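Local coordinates for protein haloacid dehalogenase-like hydrolase (Klebsiella pneumoniae subsp. pneumoniae, PDB 3PGV) that binds a calcium ion in this crystal and is probably a magnesium-dependent phosphatase of the Cof family within the HAD-like hydrolase superfamily, at residues 113-118 with 131-136; 119-124 with 167-172. All coordinates share one frame; numbering follows the deposited sequence.

How the contacts relate
Contacts 1 and 2 lie side by side, their centres about 7 Å apart, in the domain built on the six-stranded mixed sheet. Their segments alternate along the chain: 113-118, 119-124, 131-136, 167-172. Residues 113-118 lead from helix 104-110 into strand 121-126. That strand pairs with strand 163-169 in contact 2 and also with its hairpin partner, strand 129-132, whose end enters contact 1. The two contacts meet directly, since Y131 N probably donates a hydrogen bond to V124 O at 2.8 Å. Contact 1 is at the surface, contact 2 buried. Together they join the helix-to-strand loop and three neighbouring strands, consistent with the cap domain of Cof-type HAD hydrolases.

Contact 1 of 2, residues 113-118 with 131-136; sequences IVRNDP and YMNRHR
R134 NH2 is the polar atom shared here: it donates to two backbone carbonyls of one turn. R134 NH2 lies 2.8 Å from D117 O and 2.9 Å from R115 O. Both oxygens sit at the edge of the guanidinium, R115 O close to its plane and D117 O more tilted. In each bond the nitrogen stands above the carbonyl plane. The R134 chain bends at chi3 (106°), which turns its end into the turn. N133 reaches the same turn through a water. N133 ND2 donates to the water at 2.8 Å, and the water donates to V114 O at 2.6 Å. N133 OD1 is held by T122 N of strand 121-126. The R115 side chain runs back past N133 in the opposite direction. N133 CB lies over one face of the R115 guanidinium, 3.4 Å from R115 NH2 and offset toward the rim. R115 NH2 has its hydrogen bond with Y153 O, and NH1 forms a salt bridge with E112. The turn is type I, from V114 to D117, with D117 N bonded to V114 O. The arrangement is a beta turn whose carbonyls are gripped by an arginine just beyond the end of hairpin strand 129-132.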
# COMPACT_ATOMS: atom_id res chain seq x y z
N ILE A 113 3.19 21.00 8.00
CA ILE A 113 1.89 21.12 8.68
C ILE A 113 1.97 20.83 10.20
O ILE A 113 1.32 21.53 10.99
CB ILE A 113 0.75 20.33 7.95
CG1 ILE A 113 -0.64 20.77 8.47
CG2 ILE A 113 0.96 18.81 8.03
CD1 ILE A 113 -1.88 20.24 7.63
N VAL A 114 2.80 19.85 10.60
CA VAL A 114 2.94 19.50 12.03
C VAL A 114 4.41 19.47 12.44
O VAL A 114 4.81 18.61 13.22
CB VAL A 114 2.20 18.18 12.39
CG1 VAL A 114 0.70 18.40 12.47
CG2 VAL A 114 2.54 17.07 11.40
N ARG A 115 5.20 20.45 11.95
CA ARG A 115 6.62 20.54 12.28
C ARG A 115 6.85 20.63 13.79
O ARG A 115 7.78 20.00 14.32
CB ARG A 115 7.26 21.75 11.60
CG ARG A 115 8.76 21.86 11.85
CD ARG A 115 9.49 21.47 10.62
NE ARG A 115 10.67 20.68 10.90
CZ ARG A 115 11.39 20.10 9.95
NH1 ARG A 115 11.06 20.23 8.68
NH2 ARG A 115 12.46 19.39 10.28
N ASN A 116 6.00 21.41 14.49
CA ASN A 116 6.18 21.71 15.91
C ASN A 116 5.41 20.77 16.84
O ASN A 116 5.34 21.03 18.04
CB ASN A 116 5.83 23.17 16.20
CG ASN A 116 6.64 24.14 15.37
OD1 ASN A 116 6.10 24.95 14.63
ND2 ASN A 116 7.97 23.99 15.40
N ASP A 117 4.87 19.66 16.30
CA ASP A 117 4.18 18.69 17.15
C ASP A 117 5.19 17.62 17.60
O ASP A 117 5.62 16.81 16.79
CB ASP A 117 3.00 18.05 16.39
CG ASP A 117 2.01 17.30 17.26
OD1 ASP A 117 2.44 16.66 18.23
OD2 ASP A 117 0.81 17.28 16.91
N PRO A 118 5.65 17.65 18.87
CA PRO A 118 6.66 16.68 19.30
C PRO A 118 6.18 15.22 19.23
O PRO A 118 7.00 14.31 19.22
CB PRO A 118 6.97 17.11 20.74
CG PRO A 118 5.76 17.83 21.19
CD PRO A 118 5.24 18.54 19.98
N TYR A 131 12.68 10.97 3.38
CA TYR A 131 12.99 12.11 4.23
C TYR A 131 12.19 12.09 5.50
O TYR A 131 11.06 11.59 5.53
CB TYR A 131 12.80 13.43 3.47
CG TYR A 131 13.87 13.69 2.44
CD1 TYR A 131 13.74 13.23 1.13
CD2 TYR A 131 15.04 14.36 2.78
CE1 TYR A 131 14.73 13.45 0.17
CE2 TYR A 131 16.06 14.56 1.85
CZ TYR A 131 15.89 14.12 0.54
OH TYR A 131 16.87 14.35 -0.40
N MSE A 132 12.76 12.63 6.57
CA MSE A 132 12.14 12.68 7.88
C MSE A 132 12.44 14.05 8.49
O MSE A 132 13.54 14.56 8.30
CB MSE A 132 12.73 11.58 8.75
CG MSE A 132 11.72 10.84 9.54
SE MSE A 132 12.49 9.29 10.43
CE MSE A 132 13.79 10.12 11.44
N ASN A 133 11.45 14.68 9.15
CA ASN A 133 11.66 16.03 9.70
C ASN A 133 12.56 16.04 10.92
O ASN A 133 13.29 17.01 11.14
CB ASN A 133 10.34 16.77 9.95
CG ASN A 133 9.45 16.15 11.00
OD1 ASN A 133 9.52 14.96 11.29
ND2 ASN A 133 8.50 16.93 11.49
N ARG A 134 12.56 14.94 11.70
CA ARG A 134 13.45 14.77 12.85
C ARG A 134 13.53 13.30 13.24
O ARG A 134 12.65 12.53 12.88
CB ARG A 134 12.98 15.63 14.04
CG ARG A 134 11.71 15.12 14.70
CD ARG A 134 11.28 16.05 15.80
NE ARG A 134 10.12 16.84 15.40
CZ ARG A 134 8.87 16.47 15.63
NH1 ARG A 134 8.61 15.34 16.27
NH2 ARG A 134 7.86 17.23 15.21
N HIS A 135 14.59 12.91 13.97
CA HIS A 135 14.77 11.52 14.45
C HIS A 135 13.54 11.06 15.23
O HIS A 135 12.99 11.83 16.04
CB HIS A 135 16.01 11.40 15.33
CG HIS A 135 17.29 11.73 14.64
ND1 HIS A 135 17.88 10.85 13.75
CD2 HIS A 135 18.10 12.81 14.78
CE1 HIS A 135 19.00 11.43 13.34
NE2 HIS A 135 19.18 12.61 13.95
N ARG A 136 13.09 9.81 14.99
CA ARG A 136 11.92 9.26 15.69
C ARG A 136 12.24 8.96 17.16
O ARG A 136 11.61 9.52 18.04
CB ARG A 136 11.40 7.99 14.99
CG ARG A 136 10.81 8.25 13.61
CD ARG A 136 10.04 7.05 13.13
NE ARG A 136 9.69 7.15 11.71
CZ ARG A 136 9.06 6.20 11.03
NH1 ARG A 136 8.69 5.08 11.64
NH2 ARG A 136 8.81 6.35 9.75
O HOH W 1 5.96 16.39 12.61

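Contact 2 of 2, residues 119-124 with 167-172; sequences KIVTNV and FFTCED
The N123 side chain lies flat on the F167 ring, with the amide and ring planes 10° apart. N123 CB stands over the centre of the F167 ring, 3.3 Å from the centroid, in a CH-pi contact. F167 CG lies between its own backbone N and carbonyl carbon (chi1 56°), and this folds the ring back under N123. The amide has two uses across the strands. N123 ND2 donates to T169 OG1 and to F167 O, both at 3.3 Å and both near the amide plane. F167 O thus accepts twice, since N123 N also reaches F167 O at 2.8 Å. N123 OD1 turns to partners outside, R136 and W130. V121 is on this face too, V121 CB being 3.5 Å from T169 OG1.

On the other face T122 and F168 lie side by side and point the same way. T122 OG1 meets the edge of the F168 ring, 3.6 Å from F168 CD1. I120 CG2 reaches the same edge and packs on F168 CB. Beyond the paired residues, K119 crosses D172 at a slant. The K119 chain bends at chi3 (72°) and brings K119 NZ 2.8 Å from D172 OD2 in a salt bridge, on the anti side of the carboxylate. D172 is the N-cap of helix 173-187. Two waters at K119 O link it to E171 N and T169 O.

Backbone bonds join V121 with T169 and N123 with F167, in both directions. The bond from V121 N to T169 O is nearly straight. T122 and F168 form the non-hydrogen-bonded pair between them. This is an antiparallel pairing of two inner strands, 121-126 and 163-169, in the mixed sheet, consistent with the cap domain of Cof-type HAD hydrolases.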
# COMPACT_ATOMS: atom_id res chain seq x y z
N LYS A 119 4.84 15.01 19.19
CA LYS A 119 4.25 13.67 19.15
C LYS A 119 4.27 13.06 17.75
O LYS A 119 4.21 11.84 17.61
CB LYS A 119 2.82 13.69 19.72
CG LYS A 119 2.75 14.09 21.21
CD LYS A 119 1.30 14.12 21.74
CE LYS A 119 0.71 12.74 21.91
NZ LYS A 119 -0.67 12.80 22.46
N ILE A 120 4.34 13.91 16.69
CA ILE A 120 4.30 13.43 15.31
C ILE A 120 5.65 13.61 14.58
O ILE A 120 6.27 14.67 14.67
CB ILE A 120 3.14 14.09 14.52
CG1 ILE A 120 1.79 13.91 15.25
CG2 ILE A 120 3.09 13.56 13.08
CD1 ILE A 120 0.60 14.78 14.65
N VAL A 121 6.07 12.58 13.83
CA VAL A 121 7.21 12.68 12.92
C VAL A 121 6.67 12.72 11.47
O VAL A 121 5.79 11.91 11.12
CB VAL A 121 8.23 11.51 13.12
CG1 VAL A 121 9.28 11.49 12.00
CG2 VAL A 121 8.90 11.58 14.49
N THR A 122 7.13 13.69 10.67
CA THR A 122 6.70 13.80 9.27
C THR A 122 7.68 13.06 8.35
O THR A 122 8.88 13.35 8.36
CB THR A 122 6.52 15.26 8.87
OG1 THR A 122 5.60 15.88 9.76
CG2 THR A 122 6.03 15.42 7.40
N ASN A 123 7.17 12.11 7.56
CA ASN A 123 7.98 11.32 6.64
C ASN A 123 7.59 11.62 5.22
O ASN A 123 6.41 11.85 4.94
CB ASN A 123 7.84 9.84 6.92
CG ASN A 123 8.27 9.42 8.29
OD1 ASN A 123 9.36 8.93 8.49
ND2 ASN A 123 7.37 9.54 9.25
N VAL A 124 8.56 11.61 4.31
CA VAL A 124 8.33 11.92 2.90
C VAL A 124 9.04 10.90 1.99
O VAL A 124 10.22 10.62 2.19
CB VAL A 124 8.81 13.38 2.57
CG1 VAL A 124 8.63 13.70 1.10
CG2 VAL A 124 8.11 14.41 3.44
N PHE A 167 3.82 10.74 5.05
CA PHE A 167 3.18 9.97 6.13
C PHE A 167 3.59 10.42 7.50
O PHE A 167 4.74 10.75 7.74
CB PHE A 167 3.35 8.45 5.93
CG PHE A 167 4.77 7.95 5.79
CD1 PHE A 167 5.46 8.08 4.59
CD2 PHE A 167 5.37 7.22 6.81
CE1 PHE A 167 6.75 7.56 4.44
CE2 PHE A 167 6.65 6.69 6.66
CZ PHE A 167 7.33 6.86 5.47
N PHE A 168 2.61 10.51 8.40
CA PHE A 168 2.81 11.00 9.75
C PHE A 168 2.80 9.86 10.72
O PHE A 168 1.82 9.11 10.78
CB PHE A 168 1.72 12.03 10.09
CG PHE A 168 1.63 13.16 9.08
CD1 PHE A 168 2.46 14.27 9.17
CD2 PHE A 168 0.76 13.07 7.99
CE1 PHE A 168 2.42 15.28 8.21
CE2 PHE A 168 0.72 14.08 7.03
CZ PHE A 168 1.54 15.18 7.15
N THR A 169 3.93 9.65 11.42
CA THR A 169 4.05 8.57 12.41
C THR A 169 3.92 9.12 13.82
O THR A 169 4.49 10.17 14.13
CB THR A 169 5.33 7.74 12.19
OG1 THR A 169 6.46 8.60 12.23
CG2 THR A 169 5.32 6.98 10.84
N CYS A 170 3.11 8.46 14.65
CA CYS A 170 2.82 8.87 16.02
C CYS A 170 2.34 7.64 16.81
O CYS A 170 1.43 6.97 16.38
CB CYS A 170 1.77 9.98 16.03
SG CYS A 170 1.23 10.49 17.69
N GLU A 171 2.96 7.37 17.98
CA GLU A 171 2.58 6.24 18.83
C GLU A 171 1.13 6.35 19.32
O GLU A 171 0.45 5.34 19.51
CB GLU A 171 3.54 6.11 20.03
CG GLU A 171 4.95 5.71 19.62
CD GLU A 171 5.97 5.67 20.75
OE1 GLU A 171 6.17 6.72 21.41
OE2 GLU A 171 6.62 4.62 20.92
N ASP A 172 0.64 7.60 19.51
CA ASP A 172 -0.72 7.86 19.97
C ASP A 172 -1.67 7.95 18.76
O ASP A 172 -1.70 8.98 18.08
CB ASP A 172 -0.75 9.15 20.82
CG ASP A 172 -2.10 9.50 21.46
OD1 ASP A 172 -3.10 8.82 21.13
OD2 ASP A 172 -2.16 10.48 22.24
O HOH W 2 5.05 9.08 18.72
O HOH W 3 6.49 9.81 16.48